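Local atomic coordinates of acetyltransferase, GNAT family (Streptococcus agalactiae 2603V/R, PDB entry 2PC1), a protein that probably transfers an acyl group, such as acetyl from acetyl-CoA, to an acceptor that has not been identified. Residues A83-E93 with H109-S120. Sequence-based numbering, arbitrary orientation.
Sequences ATYAAVIDGHE and HRYLTFHRIAIS. With SO4 (sulfate ion), chain B.
The imidazoles of His92 and His109 lie face over face in an offset stack, their planes only 3° apart, with ND1 of His92 above the middle of the His109 ring. In the plane of the His92 ring the same ND1 gives its proton to a lone pair of the His109 carbonyl, at 2.6 Å from O, while NE2 is held by Asp97; two bonds and the stack thus fix the ring's rotation. Tyr111 OH sits over the opposite face of His92, offset toward the rim, and its oxygen accepts a hydrogen bond from the backbone N of Glu93, 2.9 Å away. With chi1 at 41°, CG of Tyr111 lies between its own backbone N and carbonyl carbon, and Gly91 O sits over the centre of one face of the ring.

Beside Gly91, on the other side of the sheet, Arg110 reaches Asp90 with an extended chain in a side-on salt bridge: NE of Arg110 meets OD1 of Asp90 at 2.9 Å and NH2 meets OD2 at 2.8 Å, both oxygens on their syn sides, with carboxylate and guanidinium planes 19° apart. Strands 81-91 and 111-119 are antiparallel neighbours in the middle of the mixed sheet of the GNAT fold, and a beta bulge shifts their register between Tyr85 and Ala87. There Arg116 O lies in the plane of the Tyr85 ring at its edge, 3.2 Å from CD2, and Asp67 receives both Tyr85 OH and Arg116 NE. Arg116 N, at this corner of the chain, is hydrogen-bonded to O1 of a sulfate, probably from the crystallisation liquor, which Tyr58, Gln51 and Trp52 also hold.

Next to the bulge, Ile89 crosses His115 at about a right angle, its CD1 3.5 Å from CD2 of the imidazole. On the reverse face Val88 runs alongside Phe114, CG2 lying 3.8 Å from CD1 of the ring.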
# COMPACT_ATOMS: atom_id res chain seq x y z
N ALA A 83 8.86 -9.62 4.68
CA ALA A 83 8.30 -10.00 3.40
C ALA A 83 7.46 -8.92 2.70
O ALA A 83 7.27 -8.95 1.49
CB ALA A 83 7.45 -11.22 3.60
N THR A 84 6.87 -8.01 3.47
CA THR A 84 5.97 -7.02 2.92
C THR A 84 6.18 -5.71 3.68
O THR A 84 6.59 -5.70 4.83
CB THR A 84 4.50 -7.42 3.05
OG1 THR A 84 4.15 -7.57 4.44
CG2 THR A 84 4.19 -8.73 2.33
N TYR A 85 5.80 -4.64 3.02
CA TYR A 85 5.86 -3.28 3.56
C TYR A 85 4.68 -2.49 3.08
O TYR A 85 4.26 -2.66 1.92
CB TYR A 85 7.14 -2.59 3.09
CG TYR A 85 7.23 -1.16 3.57
CD1 TYR A 85 7.74 -0.90 4.81
CD2 TYR A 85 6.79 -0.09 2.80
CE1 TYR A 85 7.82 0.39 5.28
CE2 TYR A 85 6.86 1.20 3.27
CZ TYR A 85 7.35 1.43 4.50
OH TYR A 85 7.45 2.72 5.01
N ALA A 86 4.15 -1.62 3.91
CA ALA A 86 3.23 -0.58 3.46
C ALA A 86 3.28 0.57 4.42
O ALA A 86 3.57 0.39 5.60
CB ALA A 86 1.84 -1.07 3.38
N ALA A 87 2.97 1.75 3.91
CA ALA A 87 2.72 2.91 4.74
C ALA A 87 1.22 3.07 4.94
O ALA A 87 0.46 2.99 3.97
CB ALA A 87 3.27 4.16 4.09
N VAL A 88 0.80 3.30 6.16
CA VAL A 88 -0.60 3.44 6.53
C VAL A 88 -0.74 4.82 7.17
O VAL A 88 -0.11 5.10 8.19
CB VAL A 88 -1.03 2.35 7.53
CG1 VAL A 88 -2.48 2.54 7.92
CG2 VAL A 88 -0.80 0.98 6.93
N ILE A 89 -1.57 5.67 6.56
CA ILE A 89 -1.73 7.03 7.04
C ILE A 89 -3.19 7.30 7.37
O ILE A 89 -4.08 7.07 6.55
CB ILE A 89 -1.29 8.03 5.96
CG1 ILE A 89 0.17 7.76 5.54
CG2 ILE A 89 -1.43 9.45 6.49
CD1 ILE A 89 0.69 8.68 4.46
N ASP A 90 -3.42 7.78 8.59
CA ASP A 90 -4.74 8.16 9.06
C ASP A 90 -4.87 9.65 8.87
O ASP A 90 -4.20 10.43 9.53
CB ASP A 90 -4.85 7.78 10.55
CG ASP A 90 -6.18 8.09 11.18
OD1 ASP A 90 -7.14 8.50 10.51
OD2 ASP A 90 -6.25 7.92 12.44
N GLY A 91 -5.77 10.07 7.99
CA GLY A 91 -5.98 11.49 7.75
C GLY A 91 -6.56 11.69 6.38
O GLY A 91 -7.38 10.92 5.94
N HIS A 92 -6.10 12.72 5.69
CA HIS A 92 -6.69 13.17 4.45
C HIS A 92 -5.64 13.26 3.35
O HIS A 92 -4.52 13.73 3.60
CB HIS A 92 -7.29 14.54 4.68
CG HIS A 92 -8.14 15.02 3.55
ND1 HIS A 92 -9.41 14.54 3.33
CD2 HIS A 92 -7.90 15.93 2.58
CE1 HIS A 92 -9.92 15.16 2.28
NE2 HIS A 92 -9.02 15.99 1.80
N GLU A 93 -6.02 12.85 2.14
CA GLU A 93 -5.18 13.03 0.95
C GLU A 93 -5.79 14.11 0.09
O GLU A 93 -6.86 13.95 -0.45
CB GLU A 93 -5.09 11.75 0.13
CG GLU A 93 -4.17 10.70 0.68
CD GLU A 93 -2.71 11.14 0.75
OE1 GLU A 93 -2.29 12.08 0.02
OE2 GLU A 93 -1.98 10.53 1.54
N HIS A 109 -13.75 13.25 5.35
CA HIS A 109 -12.44 13.85 5.26
C HIS A 109 -11.34 12.93 5.78
O HIS A 109 -10.22 12.98 5.30
CB HIS A 109 -12.44 15.13 6.10
CG HIS A 109 -11.19 15.93 6.00
ND1 HIS A 109 -11.01 16.89 5.03
CD2 HIS A 109 -10.06 15.91 6.73
CE1 HIS A 109 -9.82 17.44 5.19
NE2 HIS A 109 -9.22 16.86 6.21
N ARG A 110 -11.64 12.11 6.77
CA ARG A 110 -10.60 11.36 7.47
C ARG A 110 -10.77 9.89 7.16
O ARG A 110 -11.86 9.35 7.28
CB ARG A 110 -10.74 11.54 8.96
CG ARG A 110 -9.80 10.71 9.77
CD ARG A 110 -10.08 10.84 11.23
NE ARG A 110 -9.06 10.15 11.99
CZ ARG A 110 -9.02 10.10 13.31
NH1 ARG A 110 -9.95 10.73 14.01
NH2 ARG A 110 -8.06 9.45 13.91
N TYR A 111 -9.70 9.26 6.70
CA TYR A 111 -9.73 7.84 6.34
C TYR A 111 -8.34 7.26 6.47
O TYR A 111 -7.41 7.97 6.75
CB TYR A 111 -10.33 7.65 4.92
CG TYR A 111 -9.86 8.69 3.94
CD1 TYR A 111 -8.61 8.59 3.35
CD2 TYR A 111 -10.65 9.78 3.61
CE1 TYR A 111 -8.15 9.59 2.49
CE2 TYR A 111 -10.20 10.76 2.78
CZ TYR A 111 -8.96 10.63 2.19
OH TYR A 111 -8.51 11.62 1.34
N LEU A 112 -8.22 5.96 6.28
CA LEU A 112 -6.91 5.29 6.24
C LEU A 112 -6.52 5.07 4.82
O LEU A 112 -7.31 4.56 4.04
CB LEU A 112 -6.99 3.95 6.98
CG LEU A 112 -7.13 4.08 8.48
CD1 LEU A 112 -7.50 2.73 9.08
CD2 LEU A 112 -5.83 4.57 9.11
N THR A 113 -5.31 5.44 4.48
CA THR A 113 -4.80 5.22 3.14
C THR A 113 -3.55 4.35 3.22
O THR A 113 -2.73 4.52 4.11
CB THR A 113 -4.48 6.57 2.43
OG1 THR A 113 -5.60 7.46 2.55
CG2 THR A 113 -4.17 6.33 0.95
N PHE A 114 -3.42 3.43 2.28
CA PHE A 114 -2.21 2.63 2.16
C PHE A 114 -1.42 3.14 0.98
O PHE A 114 -1.97 3.29 -0.09
CB PHE A 114 -2.52 1.14 1.91
CG PHE A 114 -3.31 0.44 3.00
CD1 PHE A 114 -3.52 0.97 4.26
CD2 PHE A 114 -3.88 -0.80 2.72
CE1 PHE A 114 -4.25 0.27 5.21
CE2 PHE A 114 -4.61 -1.50 3.67
CZ PHE A 114 -4.80 -0.98 4.90
N HIS A 115 -0.12 3.35 1.18
CA HIS A 115 0.80 3.76 0.13
C HIS A 115 2.02 2.86 0.17
O HIS A 115 2.27 2.17 1.16
CB HIS A 115 1.31 5.19 0.37
CG HIS A 115 0.25 6.24 0.49
ND1 HIS A 115 -0.32 6.85 -0.59
CD2 HIS A 115 -0.27 6.85 1.59
CE1 HIS A 115 -1.17 7.78 -0.18
NE2 HIS A 115 -1.17 7.79 1.14
N ARG A 116 2.81 2.90 -0.89
CA ARG A 116 4.15 2.31 -0.89
C ARG A 116 4.10 0.83 -0.55
O ARG A 116 4.94 0.31 0.20
CB ARG A 116 5.10 3.10 0.00
CG ARG A 116 5.39 4.46 -0.59
CD ARG A 116 6.23 5.35 0.29
NE ARG A 116 5.54 5.86 1.48
CZ ARG A 116 4.65 6.84 1.46
NH1 ARG A 116 4.25 7.36 0.32
NH2 ARG A 116 4.14 7.28 2.61
N ILE A 117 3.12 0.13 -1.09
CA ILE A 117 2.96 -1.27 -0.83
C ILE A 117 3.98 -2.06 -1.63
O ILE A 117 4.04 -1.97 -2.85
CB ILE A 117 1.54 -1.74 -1.18
CG1 ILE A 117 0.51 -1.01 -0.31
CG2 ILE A 117 1.42 -3.26 -0.96
CD1 ILE A 117 -0.90 -1.15 -0.80
N ALA A 118 4.78 -2.86 -0.95
CA ALA A 118 5.78 -3.67 -1.60
C ALA A 118 5.66 -5.06 -1.08
O ALA A 118 5.66 -5.31 0.13
CB ALA A 118 7.15 -3.13 -1.34
N ILE A 119 5.51 -6.00 -1.99
CA ILE A 119 5.15 -7.35 -1.64
C ILE A 119 6.21 -8.21 -2.26
O ILE A 119 6.42 -8.18 -3.48
CB ILE A 119 3.79 -7.77 -2.21
CG1 ILE A 119 2.68 -6.78 -1.81
CG2 ILE A 119 3.48 -9.20 -1.76
CD1 ILE A 119 2.42 -6.62 -0.31
N SER A 120 6.92 -8.93 -1.42
CA SER A 120 7.95 -9.84 -1.91
C SER A 120 7.40 -10.78 -2.96
O SER A 120 6.29 -11.26 -2.83
CB SER A 120 8.51 -10.69 -0.76
OG SER A 120 9.50 -11.60 -1.27
S SO4 B . 2.54 4.67 -4.21
O1 SO4 B . 3.54 3.92 -3.49
O2 SO4 B . 1.22 4.12 -3.89
O3 SO4 B . 2.57 6.08 -3.88
O4 SO4 B . 2.79 4.48 -5.64
O HOH W 1 -5.33 8.94 4.80